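Local coordinates for protein phospho-2-dehydro-3-deoxyheptonate aldolase (Francisella tularensis, PDB 3TQK) that probably catalyses the stereospecific condensation of phosphoenolpyruvate with D-erythrose 4-phosphate to give DAHP, the first step of the route to chorismate and the aromatic amino acids, at residues A[34-39]-A[153-158]; A[39-44]-A[223-228]; A[107-112]-A[116-121]; A[146-151]-A[209-214]; A[239-244]-A[284-289]. One frame throughout, in Å; residues are numbered along the deposited sequence.

The chain folds as an eight-stranded parallel barrel, and the five contacts sample its floor, loops and outer wall. Contacts 1 and 2, with centres about 9 Å apart, share E39 and helix 27-45, which meets the starts of barrel strands 156-159 and 226-230; their segments alternate along the sequence, and W156 of one hydrogen-bonds H227 of the other. Contact 3 is nested inside the loops that contacts 1 and 2 close. It packs against contact 4, L120 on Y149, and both touch the second subunit; R37 of contact 1 reaches A151 of contact 4. Contact 5, its centre about 40 Å from that of contact 3, joins two outer helices far from the subunit interface.

Contact 1. Residues A[34-39]-A[153-158]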
# COMPACT_ATOMS: atom_id res chain seq x y z
N ARG A 34 9.82 -12.68 23.90
CA ARG A 34 10.66 -13.77 23.46
C ARG A 34 9.90 -15.09 23.50
O ARG A 34 9.87 -15.83 22.51
CB ARG A 34 11.91 -13.90 24.33
CG ARG A 34 12.86 -15.03 23.87
CD ARG A 34 14.07 -15.16 24.75
NE ARG A 34 13.70 -15.42 26.13
CZ ARG A 34 14.51 -15.27 27.17
NH1 ARG A 34 15.77 -14.88 27.01
NH2 ARG A 34 14.06 -15.52 28.40
N LYS A 35 9.25 -15.35 24.63
CA LYS A 35 8.52 -16.58 24.83
C LYS A 35 7.29 -16.68 23.94
O LYS A 35 7.11 -17.68 23.24
CB LYS A 35 8.13 -16.71 26.30
CG LYS A 35 7.31 -17.94 26.68
CD LYS A 35 7.01 -17.88 28.19
CE LYS A 35 6.21 -19.05 28.69
NZ LYS A 35 6.50 -19.24 30.16
N SER A 36 6.46 -15.65 23.96
CA SER A 36 5.22 -15.68 23.20
C SER A 36 5.47 -15.77 21.69
O SER A 36 4.68 -16.37 20.97
CB SER A 36 4.35 -14.46 23.52
OG SER A 36 5.02 -13.23 23.28
N ARG A 37 6.57 -15.17 21.22
CA ARG A 37 6.92 -15.25 19.80
C ARG A 37 7.24 -16.68 19.39
O ARG A 37 6.83 -17.11 18.31
CB ARG A 37 8.11 -14.35 19.47
CG ARG A 37 7.76 -12.91 19.26
CD ARG A 37 8.99 -12.12 18.90
NE ARG A 37 8.72 -10.71 18.62
CZ ARG A 37 9.66 -9.79 18.46
NH1 ARG A 37 10.94 -10.12 18.56
NH2 ARG A 37 9.35 -8.53 18.20
N LYS A 38 7.99 -17.39 20.22
CA LYS A 38 8.28 -18.80 19.95
C LYS A 38 6.97 -19.59 19.95
O LYS A 38 6.72 -20.40 19.06
CB LYS A 38 9.25 -19.39 20.97
CG LYS A 38 10.69 -18.89 20.88
CD LYS A 38 11.55 -19.63 21.91
CE LYS A 38 12.76 -18.82 22.39
NZ LYS A 38 13.20 -19.28 23.76
N GLU A 39 6.14 -19.33 20.94
CA GLU A 39 4.85 -19.99 21.04
C GLU A 39 3.92 -19.76 19.84
O GLU A 39 3.33 -20.72 19.35
CB GLU A 39 4.16 -19.59 22.35
CG GLU A 39 4.90 -20.14 23.60
CD GLU A 39 4.13 -19.93 24.91
OE1 GLU A 39 3.01 -19.36 24.87
OE2 GLU A 39 4.65 -20.36 25.97
N LEU A 153 8.25 -4.88 21.00
CA LEU A 153 7.22 -5.17 22.01
C LEU A 153 6.06 -5.98 21.41
O LEU A 153 5.12 -6.36 22.11
CB LEU A 153 6.69 -3.87 22.59
CG LEU A 153 7.69 -3.07 23.44
CD1 LEU A 153 7.24 -1.62 23.58
CD2 LEU A 153 7.87 -3.73 24.80
N ILE A 154 6.14 -6.25 20.11
CA ILE A 154 5.08 -6.94 19.37
C ILE A 154 5.45 -8.41 19.14
O ILE A 154 6.54 -8.73 18.63
CB ILE A 154 4.84 -6.26 18.02
CG1 ILE A 154 4.31 -4.84 18.25
CG2 ILE A 154 3.87 -7.06 17.13
CD1 ILE A 154 3.08 -4.77 19.11
N THR A 155 4.52 -9.28 19.55
CA THR A 155 4.62 -10.73 19.38
C THR A 155 4.13 -11.18 18.00
O THR A 155 4.73 -12.04 17.37
CB THR A 155 3.78 -11.43 20.42
OG1 THR A 155 4.39 -11.26 21.71
CG2 THR A 155 3.63 -12.94 20.09
N TRP A 156 3.03 -10.58 17.56
CA TRP A 156 2.37 -10.94 16.32
C TRP A 156 1.84 -9.67 15.69
O TRP A 156 1.24 -8.85 16.37
CB TRP A 156 1.20 -11.86 16.61
CG TRP A 156 0.40 -12.24 15.42
CD1 TRP A 156 0.57 -13.34 14.64
CD2 TRP A 156 -0.72 -11.54 14.88
NE1 TRP A 156 -0.36 -13.36 13.65
CE2 TRP A 156 -1.17 -12.27 13.78
CE3 TRP A 156 -1.38 -10.35 15.22
CZ2 TRP A 156 -2.25 -11.86 13.01
CZ3 TRP A 156 -2.45 -9.95 14.46
CH2 TRP A 156 -2.87 -10.70 13.36
N GLY A 157 2.04 -9.52 14.39
CA GLY A 157 1.57 -8.32 13.69
C GLY A 157 0.76 -8.65 12.47
O GLY A 157 0.78 -9.78 12.01
N ALA A 158 0.08 -7.65 11.92
CA ALA A 158 -0.75 -7.85 10.74
C ALA A 158 -0.44 -6.83 9.65
O ALA A 158 -0.12 -5.68 9.95
CB ALA A 158 -2.21 -7.76 11.11
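Helix 27-45 leads into the first strand of the (β/α)8 barrel, and here it lies against the start of the fourth barrel strand, 156-159. R37 reaches across with its chain extended from CG to NE and grips one atom, the carbonyl oxygen of I154, side-on with two nitrogens: NE lies 2.9 Å and NH2 2.8 Å from I154 O. That oxygen sits at the edge of the guanidinium, in its plane, and each N-H bends in at about 145°. On the way the arginine's CG passes 3.7 Å from T155 O. One helix position earlier, S36 OG meets T155 OG1 at 2.6 Å, hydroxyl to hydroxyl, while S36 OG also bonds to T32 O of its own helix. Two small hydroxyl residues suit this tight, buried place; arginine suits its own because the long chain runs past T155 and the head offers two N-H groups to I154 O. The two-donor grip leaves a buried carbonyl well satisfied and should limit rotation of the guanidinium.

Contact 2. Residues A[39-44]-A[223-228]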
# COMPACT_ATOMS: atom_id res chain seq x y z
N GLU A 39 6.14 -19.33 20.94
CA GLU A 39 4.85 -19.99 21.04
C GLU A 39 3.92 -19.76 19.84
O GLU A 39 3.33 -20.72 19.35
CB GLU A 39 4.16 -19.59 22.35
CG GLU A 39 4.90 -20.14 23.60
CD GLU A 39 4.13 -19.93 24.91
OE1 GLU A 39 3.01 -19.36 24.87
OE2 GLU A 39 4.65 -20.36 25.97
N ILE A 40 3.80 -18.53 19.35
CA ILE A 40 2.90 -18.29 18.19
C ILE A 40 3.51 -18.86 16.90
O ILE A 40 2.77 -19.36 16.05
CB ILE A 40 2.52 -16.79 17.99
CG1 ILE A 40 1.39 -16.64 16.98
CG2 ILE A 40 3.73 -15.96 17.55
CD1 ILE A 40 0.12 -17.40 17.30
N ALA A 41 4.83 -18.80 16.76
CA ALA A 41 5.49 -19.39 15.59
C ALA A 41 5.18 -20.90 15.47
O ALA A 41 4.84 -21.38 14.40
CB ALA A 41 7.02 -19.15 15.62
N ASN A 42 5.25 -21.61 16.59
CA ASN A 42 4.96 -23.04 16.63
C ASN A 42 3.50 -23.36 16.34
O ASN A 42 3.19 -24.34 15.67
CB ASN A 42 5.36 -23.63 17.97
CG ASN A 42 6.86 -23.86 18.08
OD1 ASN A 42 7.48 -24.42 17.17
ND2 ASN A 42 7.44 -23.45 19.20
N ILE A 43 2.60 -22.53 16.85
CA ILE A 43 1.19 -22.68 16.51
C ILE A 43 0.97 -22.44 15.00
O ILE A 43 0.31 -23.23 14.35
CB ILE A 43 0.30 -21.78 17.36
CG1 ILE A 43 0.35 -22.26 18.82
CG2 ILE A 43 -1.12 -21.82 16.86
CD1 ILE A 43 -0.16 -21.23 19.84
N ILE A 44 1.57 -21.38 14.45
CA ILE A 44 1.43 -21.04 13.01
C ILE A 44 1.89 -22.17 12.09
O ILE A 44 1.28 -22.42 11.04
CB ILE A 44 2.22 -19.73 12.65
CG1 ILE A 44 1.54 -18.50 13.24
CG2 ILE A 44 2.33 -19.56 11.14
CD1 ILE A 44 2.41 -17.22 13.27
N ASN A 223 10.83 -13.59 6.35
CA ASN A 223 10.05 -13.94 7.54
C ASN A 223 9.34 -15.25 7.29
O ASN A 223 8.44 -15.32 6.45
CB ASN A 223 9.03 -12.83 7.86
CG ASN A 223 8.47 -12.96 9.25
OD1 ASN A 223 8.32 -14.07 9.76
ND2 ASN A 223 8.17 -11.82 9.88
N GLN A 224 9.74 -16.30 8.01
CA GLN A 224 9.17 -17.62 7.73
C GLN A 224 7.93 -17.89 8.58
O GLN A 224 7.38 -18.98 8.51
CB GLN A 224 10.23 -18.74 7.91
CG GLN A 224 11.59 -18.50 7.20
CD GLN A 224 11.47 -18.04 5.75
OE1 GLN A 224 12.19 -17.14 5.30
NE2 GLN A 224 10.57 -18.68 5.00
N ASN A 225 7.48 -16.89 9.36
CA ASN A 225 6.29 -17.03 10.19
C ASN A 225 5.11 -16.18 9.70
O ASN A 225 4.36 -15.59 10.49
CB ASN A 225 6.64 -16.70 11.64
CG ASN A 225 7.67 -17.65 12.20
OD1 ASN A 225 7.61 -18.86 11.95
ND2 ASN A 225 8.63 -17.11 12.95
N GLY A 226 4.96 -16.13 8.38
CA GLY A 226 3.87 -15.42 7.74
C GLY A 226 2.73 -16.37 7.44
O GLY A 226 2.93 -17.55 7.15
N HIS A 227 1.51 -15.84 7.50
CA HIS A 227 0.33 -16.64 7.21
C HIS A 227 -0.83 -15.75 6.78
O HIS A 227 -0.79 -14.53 6.95
CB HIS A 227 -0.07 -17.39 8.47
CG HIS A 227 -0.54 -16.48 9.55
ND1 HIS A 227 -1.85 -16.04 9.63
CD2 HIS A 227 0.12 -15.89 10.56
CE1 HIS A 227 -1.96 -15.22 10.66
NE2 HIS A 227 -0.78 -15.11 11.24
N VAL A 228 -1.86 -16.38 6.24
CA VAL A 228 -3.06 -15.69 5.80
C VAL A 228 -4.03 -15.48 6.97
O VAL A 228 -4.12 -16.33 7.87
CB VAL A 228 -3.78 -16.49 4.69
CG1 VAL A 228 -5.09 -15.85 4.30
CG2 VAL A 228 -2.87 -16.62 3.49
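Residues 39-44 of helix 27-45 pass the loop that leads into strand 226-230, coming nearest where A41 CA and N225 CA are 5.9 Å apart. The short methyl of A41 permits this approach: its CB lies 3.7 Å from both OD1 and ND2 of N225, so the methyl rests against the whole amide group and not one end of it. One helical turn on, I44 points into the contact. With CG1 anti to the carbonyl carbon (chi1 -71°), it carries CD1 to within 3.8 Å of N225 O and 3.8 Å of H227 CD2, and I44 and H227 cross at about a right angle. The delta methyl of isoleucine reaches past the branch point to fill the corner between N225 O and the imidazole. An Asx turn, N223 OD1 accepting from N225 N at 3.0 Å, helps shape the loop just before the N225 side chain turns to the helix. H227 is fixed at both nitrogens. H227 ND1 gives a nearly straight bond (166°) to V228 O, 2.9 Å away, in the plane of the ring but from above the plane of that carbonyl, while NE2 pairs with W156 NE1 of strand 156-159. F294 meets the same ring edge-to-face. Donation from ND1 and a partner indole N-H at NE2 are consistent with a neutral imidazole, a form well matched to the apolar isoleucine beside it.

Contact 3. Residues A[107-112]-A[116-121]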
# COMPACT_ATOMS: atom_id res chain seq x y z
N ASP A 107 -3.73 11.05 16.05
CA ASP A 107 -4.44 12.10 16.76
C ASP A 107 -4.93 11.58 18.12
O ASP A 107 -6.13 11.36 18.30
CB ASP A 107 -5.59 12.57 15.87
CG ASP A 107 -6.35 13.74 16.44
OD1 ASP A 107 -5.76 14.59 17.16
OD2 ASP A 107 -7.54 13.82 16.14
N PRO A 108 -3.98 11.38 19.07
CA PRO A 108 -4.30 10.77 20.38
C PRO A 108 -5.33 11.54 21.19
O PRO A 108 -6.12 10.92 21.90
CB PRO A 108 -2.95 10.79 21.10
CG PRO A 108 -2.17 11.84 20.44
CD PRO A 108 -2.56 11.76 19.01
N ASP A 109 -5.31 12.86 21.10
CA ASP A 109 -6.23 13.70 21.86
C ASP A 109 -7.61 13.85 21.22
O ASP A 109 -8.47 14.55 21.74
CB ASP A 109 -5.59 15.07 22.11
CG ASP A 109 -4.45 15.00 23.12
OD1 ASP A 109 -4.44 14.07 23.94
OD2 ASP A 109 -3.56 15.87 23.11
N LEU A 110 -7.82 13.17 20.09
CA LEU A 110 -9.13 13.03 19.45
C LEU A 110 -9.77 14.37 19.08
O LEU A 110 -11.00 14.50 19.12
CB LEU A 110 -10.09 12.25 20.36
CG LEU A 110 -9.58 10.99 21.06
CD1 LEU A 110 -10.74 10.35 21.83
CD2 LEU A 110 -8.94 10.00 20.10
N ASP A 111 -8.95 15.35 18.71
CA ASP A 111 -9.42 16.73 18.52
C ASP A 111 -8.79 17.44 17.31
O ASP A 111 -8.79 18.68 17.24
CB ASP A 111 -9.21 17.53 19.81
CG ASP A 111 -7.74 17.64 20.21
OD1 ASP A 111 -6.86 17.07 19.53
OD2 ASP A 111 -7.46 18.32 21.22
N ASN A 112 -8.27 16.67 16.36
CA ASN A 112 -7.58 17.20 15.17
C ASN A 112 -6.41 18.13 15.53
O ASN A 112 -6.11 19.09 14.80
CB ASN A 112 -8.58 17.91 14.22
CG ASN A 112 -9.70 16.98 13.73
OD1 ASN A 112 -9.47 15.82 13.40
ND2 ASN A 112 -10.92 17.49 13.68
N ILE A 116 1.29 13.66 16.78
CA ILE A 116 1.78 12.34 16.45
C ILE A 116 2.89 11.93 17.40
O ILE A 116 2.96 10.78 17.79
CB ILE A 116 2.22 12.22 14.97
CG1 ILE A 116 1.03 12.51 14.04
CG2 ILE A 116 2.77 10.82 14.68
CD1 ILE A 116 1.38 12.70 12.58
N ASN A 117 3.74 12.87 17.82
CA ASN A 117 4.81 12.52 18.77
C ASN A 117 4.22 11.98 20.07
O ASN A 117 4.66 10.95 20.58
CB ASN A 117 5.72 13.72 19.03
CG ASN A 117 6.58 14.06 17.85
OD1 ASN A 117 7.50 13.32 17.51
ND2 ASN A 117 6.31 15.19 17.21
N LYS A 118 3.18 12.65 20.57
CA LYS A 118 2.48 12.21 21.77
C LYS A 118 1.87 10.82 21.56
O LYS A 118 1.99 9.93 22.40
CB LYS A 118 1.39 13.21 22.16
CG LYS A 118 0.71 12.90 23.48
CD LYS A 118 -0.14 14.08 23.93
CE LYS A 118 -1.19 13.65 24.93
NZ LYS A 118 -1.97 14.80 25.44
N GLY A 119 1.23 10.65 20.41
CA GLY A 119 0.65 9.38 20.02
C GLY A 119 1.66 8.26 20.09
O GLY A 119 1.39 7.22 20.70
N LEU A 120 2.80 8.47 19.45
CA LEU A 120 3.82 7.43 19.39
C LEU A 120 4.33 7.13 20.78
O LEU A 120 4.54 5.97 21.11
CB LEU A 120 4.99 7.83 18.47
CG LEU A 120 4.70 7.72 16.98
CD1 LEU A 120 5.72 8.51 16.14
CD2 LEU A 120 4.65 6.26 16.58
N ARG A 121 4.50 8.16 21.58
CA ARG A 121 4.99 8.02 22.94
C ARG A 121 4.04 7.23 23.81
O ARG A 121 4.45 6.30 24.50
CB ARG A 121 5.23 9.39 23.56
CG ARG A 121 5.88 9.34 24.93
CD ARG A 121 6.08 10.76 25.46
NE ARG A 121 7.12 11.46 24.73
CZ ARG A 121 8.43 11.31 24.94
NH1 ARG A 121 8.89 10.47 25.87
NH2 ARG A 121 9.29 12.00 24.21
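D109 and K118 approach at about a right angle: the lysine chain, running extended beyond CG, brings its ammonium between the two oxygens of the carboxylate. K118 NZ is 3.0 Å from OD1 and 3.0 Å from OD2 of D109, and each oxygen offers its syn lone pair, so the salt bridge is a symmetrical, forked one. The reach depends on K118 CG standing anti to the backbone N (chi1 -173°), which sends the chain out from the helix toward the loop. K118 CE, which carries the ammonium, lies 3.4 Å from D109 OD1. Deeper in, the pyrrolidine of P108 lies on the backbone of the helix. Its CG is 3.6 Å from G119 N, and CB and CG also border G119 CA; having no side chain, G119 lets the ring come this close. P108 CG further touches K118 CB at 4.2 Å, so proline packing and charge pairing adjoin. The loop keeps its shape through its own bonds: L110 N to D107 O closes a turn, and D107 OD2 accepts from N112 N at 3.0 Å, while OD1 of the same aspartate takes Y114 N. Proline suits the second position of that turn because its fixed phi is the one required there. The result is a type I beta turn tucked against the first turns of helix 116-132, within the long loop that follows the second strand of the (β/α)8 barrel.

Contact 4. Residues A[146-151]-A[209-214]; sequences TPQYFA and TTKSGS
Q148 bridges to the other segment with both ends of its amide. Q148 NE2 donates to T209 O at 2.7 Å, and Q148 OE1 accepts from K211 NZ at 2.8 Å. The glutamine chain folds back at chi2 (-73°), which turns the amide toward the hairpin and allows both ends to be used at once. Each donor lies in the plane of the carbonyl it meets. K211 runs extended and then bends at its last torsion (chi4 64°), hooking NZ round onto OE1. K211 CG lies only 3.4 Å from Q148 OE1, so the aliphatic part lies beside the amide, the two side chains crossing at about a right angle. A glutamine is apt here because one group must serve a backbone carbonyl and a cation together, and the lysine's charge would probably polarise the amide and strengthen its N-H as a donor. T209 directs its own OG1 to V144 O. Beyond it, T210 OG1 accepts from S214 N at 3.1 Å and pairs with S212 OG at 2.7 Å, bracing the loop from inside. G213, at positive phi, completes a tight reversal, with G213 N on T210 O and T210 N on S214 O. This is a type I turn with a G1 bulge, a 3:5 beta hairpin joining strands 205-209 and 215-220, whose tip also meets the second subunit.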
# COMPACT_ATOMS: atom_id res chain seq x y z
N THR A 146 6.67 4.06 11.78
CA THR A 146 6.12 3.77 13.11
C THR A 146 6.69 2.51 13.76
O THR A 146 6.89 2.49 14.97
CB THR A 146 4.56 3.72 13.12
OG1 THR A 146 4.10 2.72 12.20
CG2 THR A 146 3.96 5.08 12.72
N PRO A 147 6.96 1.45 12.98
CA PRO A 147 7.41 0.22 13.64
C PRO A 147 8.67 0.32 14.49
O PRO A 147 8.79 -0.42 15.46
CB PRO A 147 7.66 -0.73 12.47
CG PRO A 147 6.76 -0.24 11.41
CD PRO A 147 6.81 1.24 11.53
N GLN A 148 9.59 1.21 14.14
CA GLN A 148 10.82 1.38 14.92
C GLN A 148 10.53 1.82 16.35
O GLN A 148 11.35 1.61 17.24
CB GLN A 148 11.74 2.40 14.25
CG GLN A 148 12.35 1.91 12.93
CD GLN A 148 13.45 0.84 13.12
OE1 GLN A 148 13.63 0.28 14.21
NE2 GLN A 148 14.19 0.57 12.05
N TYR A 149 9.35 2.41 16.57
CA TYR A 149 8.97 2.87 17.89
C TYR A 149 8.50 1.78 18.84
O TYR A 149 8.45 2.01 20.05
CB TYR A 149 7.90 3.97 17.78
CG TYR A 149 8.43 5.23 17.16
CD1 TYR A 149 8.59 5.34 15.79
CD2 TYR A 149 8.81 6.30 17.95
CE1 TYR A 149 9.10 6.49 15.21
CE2 TYR A 149 9.32 7.48 17.39
CZ TYR A 149 9.46 7.55 16.02
OH TYR A 149 9.96 8.69 15.45
N PHE A 150 8.14 0.60 18.33
CA PHE A 150 7.63 -0.45 19.22
C PHE A 150 7.67 -1.91 18.71
O PHE A 150 7.10 -2.79 19.36
CB PHE A 150 6.20 -0.11 19.66
CG PHE A 150 5.28 0.27 18.52
CD1 PHE A 150 4.82 1.56 18.39
CD2 PHE A 150 4.87 -0.67 17.60
CE1 PHE A 150 3.98 1.92 17.35
CE2 PHE A 150 4.02 -0.30 16.57
CZ PHE A 150 3.58 0.99 16.45
N ALA A 151 8.34 -2.17 17.60
CA ALA A 151 8.27 -3.52 16.98
C ALA A 151 8.83 -4.64 17.87
O ALA A 151 8.44 -5.80 17.71
CB ALA A 151 8.99 -3.52 15.63
N THR A 209 13.56 3.21 7.65
CA THR A 209 14.10 4.21 8.55
C THR A 209 14.73 3.56 9.78
O THR A 209 14.33 2.47 10.19
CB THR A 209 13.02 5.27 8.98
OG1 THR A 209 11.97 4.64 9.72
CG2 THR A 209 12.42 5.97 7.74
N THR A 210 15.72 4.24 10.35
CA THR A 210 16.47 3.77 11.50
C THR A 210 15.87 4.28 12.81
O THR A 210 15.01 5.16 12.82
CB THR A 210 17.91 4.28 11.46
OG1 THR A 210 17.90 5.70 11.61
CG2 THR A 210 18.62 3.90 10.14
N LYS A 211 16.37 3.78 13.92
CA LYS A 211 15.91 4.26 15.23
C LYS A 211 16.38 5.69 15.47
O LYS A 211 15.77 6.42 16.24
CB LYS A 211 16.35 3.31 16.35
CG LYS A 211 15.52 2.02 16.39
CD LYS A 211 16.10 0.99 17.33
CE LYS A 211 15.31 -0.32 17.30
NZ LYS A 211 15.34 -1.04 16.00
N SER A 212 17.47 6.09 14.81
CA SER A 212 17.94 7.47 14.90
C SER A 212 17.10 8.46 14.08
O SER A 212 17.40 9.64 14.07
CB SER A 212 19.40 7.58 14.46
OG SER A 212 19.52 7.32 13.07
N GLY A 213 16.07 7.98 13.39
CA GLY A 213 15.21 8.85 12.57
C GLY A 213 15.77 9.19 11.20
O GLY A 213 15.37 10.17 10.60
N SER A 214 16.69 8.37 10.71
CA SER A 214 17.30 8.54 9.41
C SER A 214 16.72 7.56 8.41
O SER A 214 16.21 6.53 8.79
CB SER A 214 18.80 8.28 9.51
OG SER A 214 19.37 8.16 8.21

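Contact 5. Residues A[239-244]-A[284-289]; sequences FSKEHV and CEQIKH
F239 opens the contact with its carbonyl: Q286 NE2 donates to F239 O at 3.0 Å, nearly straight at 160°, and lies in the carbonyl plane on a lone pair. The oxygen in turn lies in the plane of the glutamine amide. NE2 is also held, and more strongly, by D282 OD1 one turn back on its own helix, a pairing that helps set the rotation of the amide. S240 follows at the N-cap of helix 241-253, a place that suits serine; its hydroxyl lies 2.8 Å from H243 ND1, either of which could be the donor. K241, the first helical residue, brings CA to 3.3 Å from Q286 OE1 while its CB and CD also flank that oxygen. Its chain bends at chi2 (68°) and runs on to a water, which accepts from K241 NZ at 3.0 Å and donates to Q286 O at 2.8 Å, a solvent bridge to the other helix. V244, one turn on, faces the same amide with CG2, 3.5 Å from Q286 OE1, and the two side chains run antiparallel alongside each other; its compact side chain fits the buried inner face, next to I262 and I293 of the barrel strands. Q286 spans the gap because its chain is extended beyond CG (chi2 -178°). The arrangement is that of neighbouring outer helices in a (β/α)8 barrel, the N-terminal end of helix 241-253 packed beside the C-terminal part of helix 276-289.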
# COMPACT_ATOMS: atom_id res chain seq x y z
N PHE A 239 -15.12 -17.72 6.09
CA PHE A 239 -14.77 -18.47 7.30
C PHE A 239 -15.09 -19.96 7.19
O PHE A 239 -14.59 -20.74 7.99
CB PHE A 239 -15.47 -17.87 8.54
CG PHE A 239 -16.97 -17.93 8.49
CD1 PHE A 239 -17.71 -16.82 8.14
CD2 PHE A 239 -17.64 -19.10 8.80
CE1 PHE A 239 -19.10 -16.86 8.09
CE2 PHE A 239 -19.03 -19.16 8.75
CZ PHE A 239 -19.76 -18.04 8.40
N SER A 240 -15.92 -20.34 6.22
CA SER A 240 -16.37 -21.73 6.08
C SER A 240 -15.26 -22.71 5.72
O SER A 240 -14.21 -22.33 5.22
CB SER A 240 -17.48 -21.85 5.03
OG SER A 240 -16.95 -21.80 3.71
N LYS A 241 -15.53 -23.99 5.95
CA LYS A 241 -14.64 -25.09 5.60
C LYS A 241 -14.20 -25.03 4.13
O LYS A 241 -13.01 -25.15 3.84
CB LYS A 241 -15.33 -26.43 5.90
CG LYS A 241 -14.54 -27.70 5.56
CD LYS A 241 -13.33 -27.91 6.45
CE LYS A 241 -12.88 -29.38 6.42
NZ LYS A 241 -11.71 -29.65 7.30
N GLU A 242 -15.17 -24.85 3.23
CA GLU A 242 -14.92 -24.67 1.79
C GLU A 242 -13.78 -23.67 1.55
O GLU A 242 -12.83 -23.96 0.82
CB GLU A 242 -16.23 -24.19 1.11
CG GLU A 242 -16.17 -23.94 -0.41
CD GLU A 242 -17.04 -22.74 -0.89
OE1 GLU A 242 -18.30 -22.82 -0.80
OE2 GLU A 242 -16.45 -21.73 -1.38
N HIS A 243 -13.89 -22.50 2.18
CA HIS A 243 -12.93 -21.41 2.01
C HIS A 243 -11.57 -21.71 2.65
O HIS A 243 -10.51 -21.30 2.13
CB HIS A 243 -13.51 -20.11 2.61
CG HIS A 243 -14.64 -19.53 1.81
ND1 HIS A 243 -15.97 -19.74 2.14
CD2 HIS A 243 -14.64 -18.78 0.69
CE1 HIS A 243 -16.74 -19.13 1.26
NE2 HIS A 243 -15.96 -18.54 0.36
N VAL A 244 -11.58 -22.42 3.77
CA VAL A 244 -10.34 -22.77 4.44
C VAL A 244 -9.54 -23.79 3.63
O VAL A 244 -8.34 -23.62 3.47
CB VAL A 244 -10.60 -23.29 5.88
CG1 VAL A 244 -9.30 -23.75 6.52
CG2 VAL A 244 -11.26 -22.19 6.71
N CYS A 284 -15.10 -23.29 15.50
CA CYS A 284 -14.84 -24.29 16.54
C CYS A 284 -15.16 -25.70 16.06
O CYS A 284 -14.39 -26.63 16.30
CB CYS A 284 -15.61 -23.97 17.81
SG CYS A 284 -14.96 -22.51 18.62
N GLU A 285 -16.28 -25.85 15.35
CA GLU A 285 -16.64 -27.14 14.77
C GLU A 285 -15.52 -27.61 13.84
O GLU A 285 -15.17 -28.79 13.84
CB GLU A 285 -17.99 -27.09 14.03
CG GLU A 285 -18.39 -28.37 13.29
CD GLU A 285 -18.84 -29.53 14.19
OE1 GLU A 285 -18.91 -29.38 15.44
OE2 GLU A 285 -19.14 -30.62 13.64
N GLN A 286 -14.97 -26.68 13.06
CA GLN A 286 -13.87 -27.01 12.15
C GLN A 286 -12.62 -27.40 12.91
O GLN A 286 -11.97 -28.39 12.58
CB GLN A 286 -13.55 -25.85 11.21
CG GLN A 286 -14.53 -25.66 10.08
CD GLN A 286 -14.11 -24.51 9.18
OE1 GLN A 286 -13.10 -24.60 8.49
NE2 GLN A 286 -14.87 -23.43 9.20
N ILE A 287 -12.28 -26.61 13.93
CA ILE A 287 -11.10 -26.85 14.76
C ILE A 287 -11.09 -28.26 15.37
O ILE A 287 -10.02 -28.86 15.54
CB ILE A 287 -11.00 -25.79 15.88
CG1 ILE A 287 -10.52 -24.46 15.28
CG2 ILE A 287 -10.05 -26.25 16.98
CD1 ILE A 287 -10.67 -23.27 16.18
N LYS A 288 -12.27 -28.78 15.67
CA LYS A 288 -12.41 -30.11 16.24
C LYS A 288 -11.94 -31.24 15.32
O LYS A 288 -11.48 -32.28 15.80
CB LYS A 288 -13.86 -30.34 16.67
CG LYS A 288 -14.16 -29.75 18.03
CD LYS A 288 -15.47 -28.98 18.11
CE LYS A 288 -16.66 -29.81 18.48
NZ LYS A 288 -17.64 -28.96 19.20
N HIS A 289 -12.04 -31.04 14.00
CA HIS A 289 -11.81 -32.13 13.04
C HIS A 289 -10.65 -31.91 12.06
O HIS A 289 -10.38 -32.76 11.21
CB HIS A 289 -13.11 -32.40 12.28
CG HIS A 289 -14.20 -32.93 13.15
ND1 HIS A 289 -15.39 -32.26 13.35
CD2 HIS A 289 -14.29 -34.08 13.87
CE1 HIS A 289 -16.16 -32.97 14.16
NE2 HIS A 289 -15.52 -34.07 14.49
O HOH W 1 -12.73 -29.49 10.12